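Local coordinates for domain of Unknown Function with a Cystatin-Like Fold (Nostoc punctiforme, PDB 2RGQ), which is of unknown function but adopts a cystatin-like fold and belongs to the SnoaL-like family of the NTF2 clan, whose members often hold small molecules in a cone-shaped pocket, at residues B[11-16]-B[76-81]. Residues are numbered along the deposited sequence; the frame is centred on the assembly and turned at random.
Sequences EIMELA and AIIQGN
Ile78 pushes its long branch from the strand against two neighbouring residues of the helix, Ile12 and Met13. Ile78 CD1 lies 3.8 Å from Ile12 CG2 and 3.7 Å from Met13 CG. The other branch also takes part: Ile78 CG2 is 4.0 Å from Ile12 CD1. The two isoleucines therefore meet through both branches, with their side chains crossing at a slant. In Ile12 the CG2 methyl stands anti to the backbone N (CG1 at chi1 -67°), which places it against the end of Ile78. The two isoleucines form the buried part. Met87 of the adjacent strand 84-95 and Leu4 touch both of them, and Trp118 and Val111 also pack on Ile12.

Met13, modelled as selenomethionine, touches just as closely, but with Ala76 it is only partly buried and forms the more open margin. Met13 CG is 3.8 Å from Ala76 CB, and Met13 SE follows at 4.0 Å from the same methyl. Past SE the bend at chi3 (-79°) carries CE away from Ala76. Leu10 of a second subunit covers Met13. On the strand, Glu14 OE2 of that subunit accepts a hydrogen bond from Ile78 N, so both segments also meet the neighbouring subunit.

The contact is wholly apolar and buries 187 Å². It seats the N-terminal helix 6-25 on the outermost strand of this chain's sheet, 69-80, the helix-on-curved-sheet packing of the cystatin-like, NTF2-type alpha+beta fold.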
loop_
_atom_site.group_PDB
_atom_site.type_symbol
_atom_site.label_atom_id
_atom_site.label_comp_id
_atom_site.label_asym_id
_atom_site.label_seq_id
_atom_site.Cartn_x
_atom_site.Cartn_y
_atom_site.Cartn_z
ATOM N N GLU B 11 -11.091 -8.908 -0.185
ATOM C CA GLU B 11 -12.280 -8.274 -0.821
ATOM C C GLU B 11 -12.598 -6.927 -0.185
ATOM O O GLU B 11 -12.930 -5.957 -0.875
ATOM C CB GLU B 11 -13.516 -9.194 -0.791
ATOM C CG GLU B 11 -14.612 -8.783 -1.808
ATOM C CD GLU B 11 -15.864 -9.648 -1.782
ATOM O OE1 GLU B 11 -15.695 -10.849 -1.504
ATOM O OE2 GLU B 11 -17.002 -9.131 -2.024
ATOM N N ILE B 12 -12.504 -6.836 1.135
ATOM C CA ILE B 12 -12.772 -5.549 1.812
ATOM C C ILE B 12 -11.701 -4.508 1.431
ATOM O O ILE B 12 -12.032 -3.339 1.190
ATOM C CB ILE B 12 -12.866 -5.745 3.347
ATOM C CG1 ILE B 12 -14.102 -6.568 3.723
ATOM C CG2 ILE B 12 -12.870 -4.443 4.113
ATOM C CD1 ILE B 12 -14.004 -7.192 5.108
HETATM N N MSE B 13 -10.440 -4.910 1.399
HETATM C CA MSE B 13 -9.372 -4.027 0.967
HETATM C C MSE B 13 -9.620 -3.573 -0.476
HETATM O O MSE B 13 -9.365 -2.425 -0.804
HETATM C CB MSE B 13 -7.997 -4.689 1.124
HETATM C CG MSE B 13 -7.521 -4.650 2.563
HETATM SE SE MSE B 13 -5.757 -5.373 2.625
HETATM C CE MSE B 13 -6.271 -7.075 2.565
ATOM N N GLU B 14 -10.084 -4.483 -1.332
ATOM C CA GLU B 14 -10.446 -4.133 -2.733
ATOM C C GLU B 14 -11.565 -3.089 -2.845
ATOM O O GLU B 14 -11.586 -2.305 -3.787
ATOM C CB GLU B 14 -10.760 -5.378 -3.553
ATOM C CG GLU B 14 -9.520 -6.073 -4.040
ATOM C CD GLU B 14 -9.822 -7.234 -4.994
ATOM O OE1 GLU B 14 -10.989 -7.332 -5.467
ATOM O OE2 GLU B 14 -8.884 -8.030 -5.285
ATOM N N LEU B 15 -12.424 -2.966 -1.834
ATOM C CA LEU B 15 -13.443 -1.898 -1.874
ATOM C C LEU B 15 -12.768 -0.545 -1.893
ATOM O O LEU B 15 -13.187 0.318 -2.673
ATOM C CB LEU B 15 -14.362 -1.899 -0.672
ATOM C CG LEU B 15 -15.365 -3.036 -0.557
ATOM C CD1 LEU B 15 -15.987 -3.153 0.859
ATOM C CD2 LEU B 15 -16.432 -2.879 -1.658
ATOM N N ALA B 16 -11.756 -0.359 -1.027
ATOM C CA ALA B 16 -10.976 0.894 -0.989
ATOM C C ALA B 16 -10.265 1.128 -2.332
ATOM O O ALA B 16 -10.354 2.208 -2.901
ATOM C CB ALA B 16 -9.976 0.861 0.125
ATOM N N ALA B 76 -4.057 -0.935 5.870
ATOM C CA ALA B 76 -5.382 -1.459 6.211
ATOM C C ALA B 76 -5.333 -2.363 7.449
ATOM O O ALA B 76 -4.480 -3.267 7.581
ATOM C CB ALA B 76 -6.002 -2.219 5.057
ATOM N N ILE B 77 -6.259 -2.104 8.359
ATOM C CA ILE B 77 -6.477 -2.955 9.520
ATOM C C ILE B 77 -7.984 -3.218 9.500
ATOM O O ILE B 77 -8.793 -2.281 9.524
ATOM C CB ILE B 77 -6.077 -2.327 10.827
ATOM C CG1 ILE B 77 -4.580 -1.905 10.790
ATOM C CG2 ILE B 77 -6.408 -3.307 12.008
ATOM C CD1 ILE B 77 -4.143 -1.234 12.076
ATOM N N ILE B 78 -8.321 -4.496 9.490
ATOM C CA ILE B 78 -9.703 -4.943 9.382
ATOM C C ILE B 78 -10.083 -5.828 10.547
ATOM O O ILE B 78 -9.353 -6.762 10.880
ATOM C CB ILE B 78 -9.946 -5.706 8.032
ATOM C CG1 ILE B 78 -9.660 -4.803 6.819
ATOM C CG2 ILE B 78 -11.391 -6.315 7.990
ATOM C CD1 ILE B 78 -9.535 -5.613 5.505
ATOM N N GLN B 79 -11.234 -5.547 11.152
ATOM C CA GLN B 79 -11.766 -6.423 12.222
ATOM C C GLN B 79 -13.265 -6.640 12.041
ATOM O O GLN B 79 -13.973 -5.786 11.546
ATOM C CB GLN B 79 -11.429 -5.949 13.635
ATOM C CG GLN B 79 -11.778 -4.537 14.029
ATOM C CD GLN B 79 -10.861 -3.453 13.406
ATOM O OE1 GLN B 79 -9.611 -3.563 13.388
ATOM N NE2 GLN B 79 -11.481 -2.391 12.940
ATOM N N GLY B 80 -13.728 -7.818 12.408
ATOM C CA GLY B 80 -15.121 -8.153 12.251
ATOM C C GLY B 80 -15.320 -9.642 12.148
ATOM O O GLY B 80 -14.526 -10.425 12.669
ATOM N N ASN B 81 -16.416 -10.027 11.489
ATOM C CA ASN B 81 -16.775 -11.413 11.316
ATOM C C ASN B 81 -17.119 -11.638 9.837
ATOM O O ASN B 81 -16.830 -10.756 8.980
ATOM C CB ASN B 81 -17.895 -11.785 12.313
ATOM C CG ASN B 81 -19.229 -11.135 11.982
ATOM O OD1 ASN B 81 -19.358 -10.449 10.987
ATOM N ND2 ASN B 81 -20.256 -11.391 12.823
#